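Long-range contacts in B-agarase (Saccharophagus degradans, PDB 4BQ2), which hydrolyses the beta-1,4 linkages of agarose as an exo-acting beta-agarase of glycoside hydrolase family 50: residues Ser243-Gly248 against Glu277-Phe282; Lys270-Asp275 against Lys741-Arg746; Phe345-Asp350 against Glu374-Tyr379. All coordinates share one frame; numbering follows the deposited sequence.

Overall arrangement
Contacts 1 and 2 are neighbours, with centres about 10 Å apart. Strands 270-274 and 280-287 are adjacent in a mixed sheet, whose parallel strands are consistent with the (beta/alpha)8 barrel of this family. The segments alternate along the chain: 243-248, 270-275, 277-282 and, near the C-terminus, 741-746. Tyr743 OH bonds to Gly248 O, and Asp275 to Ser245. Together the two contacts tie the C-terminal end of the chain to these strands. Contact 3 is an independent packing site, its centre 42 to 44 Å away and its nearest atoms about 20 Å from contact 1. It packs a loop on strand 373-376, in an antiparallel sheet, and on the start of helix 378-387. In sequence it falls between the segments of contact 2.

Contact 1. Residues Ser243-Gly248 against Glu277-Phe282; sequences SRSKFG and EGYPYF
Ser245 and Tyr279 form the close-packed middle of this contact. CB of Ser245 lies over one face of the Tyr279 ring in a CH-pi contact, 4.0 Å from the ring centroid. It is nearest the CD2 side, with Ser245 CB 3.6 Å from Tyr279 CD2. The hydroxyl of Ser245 is hydrogen-bonded to OD2 of Asp275, whose OD1 accepts from the backbone N-H of Glu277 and of Tyr279, so this buried acid reaches both segments.

Tyr281 is packed as closely. Its CG is anti to the backbone N (chi1 -177°), which swings the ring toward the turn although its CB does not point there. Tyr281 CE1 is 3.3 Å from Phe247 O, and Gly248 O lies near CD1. The Tyr281 hydroxyl bonds to Thr413 O, while Gly248 O has its own partner in Tyr743 OH.

Residues Ser245 to Gly248 form a type I beta turn, closed by Gly248 N to Ser245 O at 3.0 Å. The turn sits against the start of strand 280-287, in the mixed sheet that strand shares with 270-274. It belongs to the long loop between helix 222-235 and strand 263-267.

The side around Glu277 is looser and wet. OE1 of Glu277 accepts from two waters. One, 2.6 Å from Glu277 OE1, accepts from the backbone N-H of Lys246. The other, 2.8 Å from Glu277 OE1, accepts from the backbone N-H of Phe247. A third water joins Glu277 OE2 to Lys246 NZ. The lysine chain runs extended across the acid, but Lys246 NZ stays 4.7 Å from Glu277 OE2, so water carries this link. One atom back along the glutamate chain, Glu277 CG meets the edge of the Phe247 ring, 4.0 Å from Phe247 CD2. Ring and carboxylate planes stand 76° apart.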
# COMPACT_ATOMS: atom_id res chain seq x y z
N SER A 243 -22.83 22.84 -8.21
CA SER A 243 -22.07 23.11 -9.44
C SER A 243 -21.37 21.88 -10.02
O SER A 243 -20.47 22.02 -10.85
CB SER A 243 -21.06 24.24 -9.22
OG SER A 243 -20.47 24.60 -10.47
N ARG A 244 -21.78 20.70 -9.60
CA ARG A 244 -21.35 19.46 -10.24
C ARG A 244 -22.29 19.18 -11.41
O ARG A 244 -23.52 19.41 -11.32
CB ARG A 244 -21.38 18.29 -9.24
CG ARG A 244 -20.36 18.37 -8.08
CD ARG A 244 -18.93 18.58 -8.58
NE ARG A 244 -17.93 18.83 -7.52
CZ ARG A 244 -17.54 17.89 -6.68
NH1 ARG A 244 -18.10 16.70 -6.76
NH2 ARG A 244 -16.62 18.13 -5.74
N SER A 245 -21.73 18.70 -12.53
CA SER A 245 -22.55 18.28 -13.66
C SER A 245 -23.10 16.88 -13.34
O SER A 245 -22.73 16.29 -12.33
CB SER A 245 -21.71 18.27 -14.94
OG SER A 245 -20.61 17.37 -14.80
N LYS A 246 -23.99 16.37 -14.18
CA LYS A 246 -24.49 14.99 -14.05
C LYS A 246 -23.38 13.99 -13.68
O LYS A 246 -23.53 13.22 -12.72
CB LYS A 246 -25.20 14.53 -15.35
CG LYS A 246 -25.66 13.07 -15.35
CD LYS A 246 -26.19 12.68 -16.74
CE LYS A 246 -26.82 11.31 -16.75
NZ LYS A 246 -27.34 11.02 -18.12
N PHE A 247 -22.27 14.05 -14.42
CA PHE A 247 -21.18 13.08 -14.26
C PHE A 247 -20.06 13.51 -13.30
O PHE A 247 -18.98 12.94 -13.33
CB PHE A 247 -20.59 12.71 -15.63
CG PHE A 247 -21.49 11.83 -16.45
CD1 PHE A 247 -21.49 10.44 -16.27
CD2 PHE A 247 -22.34 12.38 -17.43
CE1 PHE A 247 -22.30 9.61 -17.05
CE2 PHE A 247 -23.17 11.55 -18.20
CZ PHE A 247 -23.15 10.16 -18.02
N GLY A 248 -20.32 14.52 -12.49
CA GLY A 248 -19.38 14.90 -11.42
C GLY A 248 -18.37 15.94 -11.84
O GLY A 248 -17.42 16.24 -11.10
N GLU A 277 -20.25 14.57 -21.02
CA GLU A 277 -20.98 15.75 -21.54
C GLU A 277 -20.07 16.94 -21.85
O GLU A 277 -20.55 18.00 -22.31
CB GLU A 277 -22.04 16.16 -20.55
CG GLU A 277 -23.03 15.07 -20.27
CD GLU A 277 -24.19 15.54 -19.42
OE1 GLU A 277 -24.01 16.41 -18.53
OE2 GLU A 277 -25.28 14.99 -19.64
N GLY A 278 -18.78 16.80 -21.58
CA GLY A 278 -17.82 17.83 -21.98
C GLY A 278 -17.37 18.75 -20.86
O GLY A 278 -16.68 19.76 -21.10
N TYR A 279 -17.74 18.43 -19.61
CA TYR A 279 -17.36 19.31 -18.47
C TYR A 279 -16.04 18.87 -17.91
O TYR A 279 -15.75 17.65 -17.87
CB TYR A 279 -18.43 19.29 -17.36
CG TYR A 279 -19.74 19.84 -17.82
CD1 TYR A 279 -19.99 21.21 -17.78
CD2 TYR A 279 -20.73 18.99 -18.30
CE1 TYR A 279 -21.21 21.72 -18.22
CE2 TYR A 279 -21.97 19.49 -18.74
CZ TYR A 279 -22.19 20.85 -18.70
OH TYR A 279 -23.40 21.33 -19.14
N PRO A 280 -15.18 19.84 -17.52
CA PRO A 280 -13.89 19.44 -17.00
C PRO A 280 -14.10 18.55 -15.76
O PRO A 280 -15.05 18.77 -15.00
CB PRO A 280 -13.22 20.77 -16.61
CG PRO A 280 -13.93 21.82 -17.43
CD PRO A 280 -15.33 21.31 -17.62
N TYR A 281 -13.22 17.56 -15.60
CA TYR A 281 -13.38 16.55 -14.55
C TYR A 281 -12.04 16.27 -13.86
O TYR A 281 -10.98 16.32 -14.49
CB TYR A 281 -14.00 15.27 -15.16
CG TYR A 281 -14.30 14.12 -14.18
CD1 TYR A 281 -15.49 14.09 -13.45
CD2 TYR A 281 -13.40 13.07 -14.02
CE1 TYR A 281 -15.77 13.04 -12.59
CE2 TYR A 281 -13.66 12.02 -13.14
CZ TYR A 281 -14.83 12.01 -12.43
OH TYR A 281 -15.09 10.96 -11.57
N PHE A 282 -12.10 15.91 -12.57
CA PHE A 282 -10.92 15.64 -11.75
C PHE A 282 -11.36 14.54 -10.76
O PHE A 282 -12.40 14.67 -10.08
CB PHE A 282 -10.42 16.91 -11.04
CG PHE A 282 -9.14 16.69 -10.25
CD1 PHE A 282 -9.19 16.30 -8.90
CD2 PHE A 282 -7.89 16.90 -10.83
CE1 PHE A 282 -8.02 16.11 -8.17
CE2 PHE A 282 -6.71 16.72 -10.12
CZ PHE A 282 -6.77 16.31 -8.77
O HOH W 1 -24.96 17.77 -16.53
O HOH W 2 -25.78 12.66 -20.48
O HOH W 3 -21.96 15.60 -16.79

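Contact 2. Residues Lys270-Asp275 against Lys741-Arg746; sequences KWMLVD and KIYTER
Two successive bends in Arg746, chi2 -70° and chi3 -68°, carry its guanidinium to the backbone of strand 270-274. There NH2 of Arg746 donates to Trp271 O at 2.7 Å. The acceptor is approached in its carbonyl plane, but the N-H...O angle is only 133°, so the bond is bent. In Met272 the bend at chi2 lays SD along the arginine chain, which it passes in the opposite direction. Arg746 NE makes a weak hydrogen bond to Met272 SD at 3.6 Å, near the guanidinium edge. The bend at chi3 then turns Met272 CE to the edge of the Tyr743 ring, 4.2 Å from Tyr743 CD1.

Lys270 is extended instead. Its chain runs alongside the C-terminal end of the short helix 742-746, and Lys270 NZ donates to Arg746 O at 3.2 Å from above the carbonyl plane. A water on Lys270 NZ bonds weakly to Glu745 O.

The contact thus joins the C-terminal helix to an inner strand of the mixed sheet. NH1 of Arg746 bonds to Ile688 O and Asn690 O. The buried guanidinium is held by three carbonyls and a sulfur. Its positive charge is probably stabilised by the surrounding carbonyl dipoles, and Lys270 probably gains from the negative end of the helix.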
# COMPACT_ATOMS: atom_id res chain seq x y z
N LYS A 270 -2.90 22.62 -17.91
CA LYS A 270 -3.06 21.57 -16.88
C LYS A 270 -3.86 20.40 -17.41
O LYS A 270 -4.98 20.57 -17.92
CB LYS A 270 -3.79 22.14 -15.67
CG LYS A 270 -3.05 23.29 -15.02
CD LYS A 270 -3.80 23.83 -13.83
CE LYS A 270 -3.03 24.98 -13.20
NZ LYS A 270 -3.84 25.55 -12.10
N TRP A 271 -3.32 19.20 -17.24
CA TRP A 271 -4.04 18.02 -17.65
C TRP A 271 -5.29 17.81 -16.82
O TRP A 271 -5.26 17.95 -15.59
CB TRP A 271 -3.14 16.79 -17.54
CG TRP A 271 -2.24 16.63 -18.74
CD1 TRP A 271 -0.89 16.87 -18.80
CD2 TRP A 271 -2.64 16.21 -20.04
NE1 TRP A 271 -0.43 16.61 -20.08
CE2 TRP A 271 -1.49 16.20 -20.85
CE3 TRP A 271 -3.88 15.83 -20.61
CZ2 TRP A 271 -1.51 15.79 -22.19
CZ3 TRP A 271 -3.91 15.46 -21.94
CH2 TRP A 271 -2.73 15.43 -22.72
N MET A 272 -6.38 17.46 -17.51
CA MET A 272 -7.67 17.22 -16.90
C MET A 272 -8.35 16.02 -17.54
O MET A 272 -8.00 15.56 -18.64
CB MET A 272 -8.60 18.45 -17.04
CG MET A 272 -8.18 19.67 -16.19
SD MET A 272 -8.25 19.33 -14.42
CE MET A 272 -9.97 19.67 -14.03
N LEU A 273 -9.34 15.49 -16.83
CA LEU A 273 -10.32 14.66 -17.49
C LEU A 273 -11.43 15.54 -18.02
O LEU A 273 -11.59 16.69 -17.59
CB LEU A 273 -10.85 13.56 -16.55
CG LEU A 273 -9.79 12.46 -16.18
CD1 LEU A 273 -10.08 11.78 -14.83
CD2 LEU A 273 -9.64 11.43 -17.27
N VAL A 274 -12.24 14.99 -18.92
CA VAL A 274 -13.44 15.68 -19.37
C VAL A 274 -14.53 14.64 -19.29
O VAL A 274 -14.35 13.51 -19.75
CB VAL A 274 -13.27 16.16 -20.83
CG1 VAL A 274 -14.58 16.70 -21.40
CG2 VAL A 274 -12.15 17.19 -20.93
N ASP A 275 -15.68 15.01 -18.74
CA ASP A 275 -16.74 14.05 -18.55
C ASP A 275 -17.54 13.76 -19.86
O ASP A 275 -17.33 14.42 -20.87
CB ASP A 275 -17.56 14.41 -17.30
CG ASP A 275 -18.66 15.46 -17.55
OD1 ASP A 275 -18.95 15.81 -18.72
OD2 ASP A 275 -19.25 15.92 -16.55
N LYS A 741 -12.95 22.47 -3.51
CA LYS A 741 -12.04 23.36 -4.21
C LYS A 741 -11.21 22.74 -5.36
O LYS A 741 -10.44 23.46 -5.99
CB LYS A 741 -11.11 24.03 -3.19
CG LYS A 741 -9.92 23.19 -2.76
CD LYS A 741 -9.30 23.86 -1.53
CE LYS A 741 -7.81 23.59 -1.46
NZ LYS A 741 -7.24 24.09 -0.18
N ILE A 742 -11.36 21.44 -5.63
CA ILE A 742 -10.59 20.82 -6.69
C ILE A 742 -10.73 21.59 -8.03
O ILE A 742 -9.76 21.74 -8.75
CB ILE A 742 -10.90 19.30 -6.92
CG1 ILE A 742 -12.41 19.04 -7.08
CG2 ILE A 742 -10.27 18.43 -5.82
CD1 ILE A 742 -12.78 17.57 -7.32
N TYR A 743 -11.92 22.09 -8.34
CA TYR A 743 -12.12 22.68 -9.68
C TYR A 743 -11.69 24.14 -9.77
O TYR A 743 -11.02 24.54 -10.75
CB TYR A 743 -13.56 22.50 -10.14
CG TYR A 743 -13.92 21.06 -10.49
CD1 TYR A 743 -13.30 20.41 -11.56
CD2 TYR A 743 -14.90 20.36 -9.77
CE1 TYR A 743 -13.63 19.10 -11.91
CE2 TYR A 743 -15.24 19.06 -10.10
CZ TYR A 743 -14.59 18.43 -11.16
OH TYR A 743 -14.94 17.16 -11.48
N THR A 744 -12.08 24.93 -8.77
CA THR A 744 -11.64 26.33 -8.66
C THR A 744 -10.12 26.42 -8.62
O THR A 744 -9.54 27.24 -9.34
CB THR A 744 -12.27 27.04 -7.46
OG1 THR A 744 -12.05 26.26 -6.29
CG2 THR A 744 -13.76 27.17 -7.66
N GLU A 745 -9.46 25.56 -7.85
CA GLU A 745 -7.99 25.47 -7.92
C GLU A 745 -7.46 25.18 -9.32
O GLU A 745 -6.65 25.94 -9.83
CB GLU A 745 -7.44 24.42 -6.95
CG GLU A 745 -7.74 24.69 -5.49
CD GLU A 745 -6.78 25.68 -4.86
OE1 GLU A 745 -5.58 25.35 -4.72
OE2 GLU A 745 -7.24 26.76 -4.47
N ARG A 746 -7.89 24.09 -9.94
CA ARG A 746 -7.29 23.65 -11.20
C ARG A 746 -7.61 24.63 -12.32
O ARG A 746 -6.80 24.87 -13.22
CB ARG A 746 -7.86 22.28 -11.65
CG ARG A 746 -7.59 21.10 -10.75
CD ARG A 746 -6.14 20.67 -10.76
NE ARG A 746 -5.70 20.10 -12.03
CZ ARG A 746 -4.53 19.49 -12.18
NH1 ARG A 746 -3.71 19.36 -11.13
NH2 ARG A 746 -4.16 19.01 -13.36
O HOH W 4 -3.95 23.80 -9.87

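Contact 3. Residues Phe345-Asp350 against Glu374-Tyr379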
# COMPACT_ATOMS: atom_id res chain seq x y z
N PHE A 345 -9.67 -13.95 19.36
CA PHE A 345 -11.09 -13.55 19.22
C PHE A 345 -11.95 -13.80 20.43
O PHE A 345 -12.10 -14.96 20.85
CB PHE A 345 -11.71 -14.18 17.97
CG PHE A 345 -10.94 -13.86 16.71
CD1 PHE A 345 -11.11 -12.63 16.06
CD2 PHE A 345 -10.00 -14.76 16.21
CE1 PHE A 345 -10.37 -12.32 14.91
CE2 PHE A 345 -9.26 -14.45 15.07
CZ PHE A 345 -9.45 -13.24 14.42
N ASN A 346 -12.55 -12.73 20.97
CA ASN A 346 -13.39 -12.88 22.16
C ASN A 346 -14.74 -13.48 21.79
O ASN A 346 -15.40 -14.10 22.63
CB ASN A 346 -13.60 -11.57 22.92
CG ASN A 346 -12.42 -11.18 23.81
OD1 ASN A 346 -11.53 -11.97 24.06
ND2 ASN A 346 -12.41 -9.95 24.25
N TRP A 347 -15.17 -13.27 20.54
CA TRP A 347 -16.47 -13.79 20.10
C TRP A 347 -16.43 -14.16 18.64
O TRP A 347 -16.07 -13.34 17.80
CB TRP A 347 -17.56 -12.73 20.31
CG TRP A 347 -18.94 -13.14 19.81
CD1 TRP A 347 -19.89 -13.83 20.51
CD2 TRP A 347 -19.53 -12.86 18.51
NE1 TRP A 347 -21.03 -13.99 19.74
CE2 TRP A 347 -20.83 -13.41 18.52
CE3 TRP A 347 -19.07 -12.19 17.36
CZ2 TRP A 347 -21.70 -13.31 17.41
CZ3 TRP A 347 -19.92 -12.10 16.26
CH2 TRP A 347 -21.22 -12.66 16.29
N LEU A 348 -16.82 -15.40 18.35
CA LEU A 348 -17.12 -15.81 16.97
C LEU A 348 -18.44 -16.58 17.00
O LEU A 348 -18.69 -17.34 17.94
CB LEU A 348 -16.00 -16.66 16.38
CG LEU A 348 -14.68 -15.94 16.05
CD1 LEU A 348 -13.62 -16.98 15.72
CD2 LEU A 348 -14.86 -14.97 14.88
N PRO A 349 -19.32 -16.35 16.01
CA PRO A 349 -20.66 -16.96 16.05
C PRO A 349 -20.73 -18.47 15.77
O PRO A 349 -19.93 -18.98 14.98
CB PRO A 349 -21.44 -16.18 14.96
CG PRO A 349 -20.37 -15.71 14.01
CD PRO A 349 -19.21 -15.37 14.91
N ASP A 350 -21.67 -19.16 16.42
CA ASP A 350 -22.04 -20.54 16.06
C ASP A 350 -22.75 -20.53 14.70
O ASP A 350 -23.27 -19.49 14.32
CB ASP A 350 -22.99 -21.14 17.12
CG ASP A 350 -22.38 -21.15 18.52
OD1 ASP A 350 -21.15 -21.37 18.65
OD2 ASP A 350 -23.14 -20.93 19.50
N GLU A 374 -10.51 -20.50 7.40
CA GLU A 374 -11.72 -19.77 7.71
C GLU A 374 -11.33 -18.33 8.10
O GLU A 374 -10.28 -18.07 8.72
CB GLU A 374 -12.49 -20.49 8.83
CG GLU A 374 -13.68 -19.72 9.38
CD GLU A 374 -14.17 -20.29 10.70
OE1 GLU A 374 -13.64 -19.86 11.77
OE2 GLU A 374 -15.08 -21.15 10.67
N ALA A 375 -12.16 -17.38 7.66
CA ALA A 375 -11.99 -15.99 8.02
C ALA A 375 -13.36 -15.41 8.44
O ALA A 375 -14.40 -16.03 8.18
CB ALA A 375 -11.35 -15.22 6.86
N TYR A 376 -13.37 -14.30 9.16
CA TYR A 376 -14.64 -13.68 9.52
C TYR A 376 -14.57 -12.20 9.21
O TYR A 376 -13.54 -11.56 9.45
CB TYR A 376 -15.00 -13.92 11.00
CG TYR A 376 -16.42 -13.49 11.39
CD1 TYR A 376 -17.51 -14.30 11.10
CD2 TYR A 376 -16.65 -12.27 12.05
CE1 TYR A 376 -18.80 -13.93 11.45
CE2 TYR A 376 -17.94 -11.88 12.40
CZ TYR A 376 -19.02 -12.74 12.10
OH TYR A 376 -20.32 -12.40 12.42
N SER A 377 -15.65 -11.67 8.64
CA SER A 377 -15.75 -10.24 8.37
C SER A 377 -16.62 -9.55 9.41
O SER A 377 -17.86 -9.57 9.32
CB SER A 377 -16.31 -9.97 6.95
OG SER A 377 -16.42 -8.55 6.79
N PHE A 378 -15.98 -8.96 10.41
CA PHE A 378 -16.69 -8.17 11.41
C PHE A 378 -17.40 -6.95 10.78
O PHE A 378 -18.53 -6.62 11.18
CB PHE A 378 -15.74 -7.75 12.53
CG PHE A 378 -15.35 -8.89 13.42
CD1 PHE A 378 -16.18 -9.29 14.47
CD2 PHE A 378 -14.16 -9.59 13.20
CE1 PHE A 378 -15.82 -10.36 15.29
CE2 PHE A 378 -13.80 -10.66 14.01
CZ PHE A 378 -14.63 -11.04 15.05
N TYR A 379 -16.76 -6.31 9.82
CA TYR A 379 -17.40 -5.18 9.10
C TYR A 379 -18.74 -5.62 8.47
O TYR A 379 -19.77 -4.97 8.64
CB TYR A 379 -16.45 -4.60 8.03
CG TYR A 379 -16.99 -3.39 7.29
CD1 TYR A 379 -16.86 -2.11 7.82
CD2 TYR A 379 -17.64 -3.53 6.06
CE1 TYR A 379 -17.36 -1.00 7.15
CE2 TYR A 379 -18.15 -2.42 5.39
CZ TYR A 379 -18.01 -1.16 5.94
OH TYR A 379 -18.51 -0.07 5.27
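Tyr376 OH is hydrogen-bonded to Leu355 O, and Pro349 and Trp347 close in around it. Pro349 CG lies 3.7 Å from Tyr376 OH. Trp347 CZ3 lies 3.9 Å from the same oxygen. The proline also covers the tyrosine ring. Its CG comes closest, 3.5 Å from Tyr376 CE1, while its CD sits over one face in a CH-pi contact, 4.2 Å from the Tyr376 centroid and 28° off the ring normal. With CG of Tyr376 anti to the backbone N (chi1 -171°), the ring extends from the strand toward the loop.

Leu348 fills the angle between two aromatic side chains. Its CD2 is 4.0 Å from Tyr376 CB and 3.9 Å from Phe378 CZ. Phe378 has Tyr376 CD2 over its ring centre. At its own edge Phe378 meets Trp347 O, which lies in the ring plane. Phe345 CD1 meets the same edge farther round, 3.9 Å from Phe378 CE2. No hydrogen bond crosses between the segments, so the contact is aromatic and aliphatic packing.

Ser377 separates the two main partners in sequence and is the N-cap of helix 378-387, its OG bonding to Ser380 N. Strand 373-376 runs antiparallel between strands 296-301 and 359-362. Loop 345-350 lies across this sheet, with Leu348 on Thr298 and Tyr359. It meets the helix start at Phe378, and Trp347 reaches Arg385 farther along the helix.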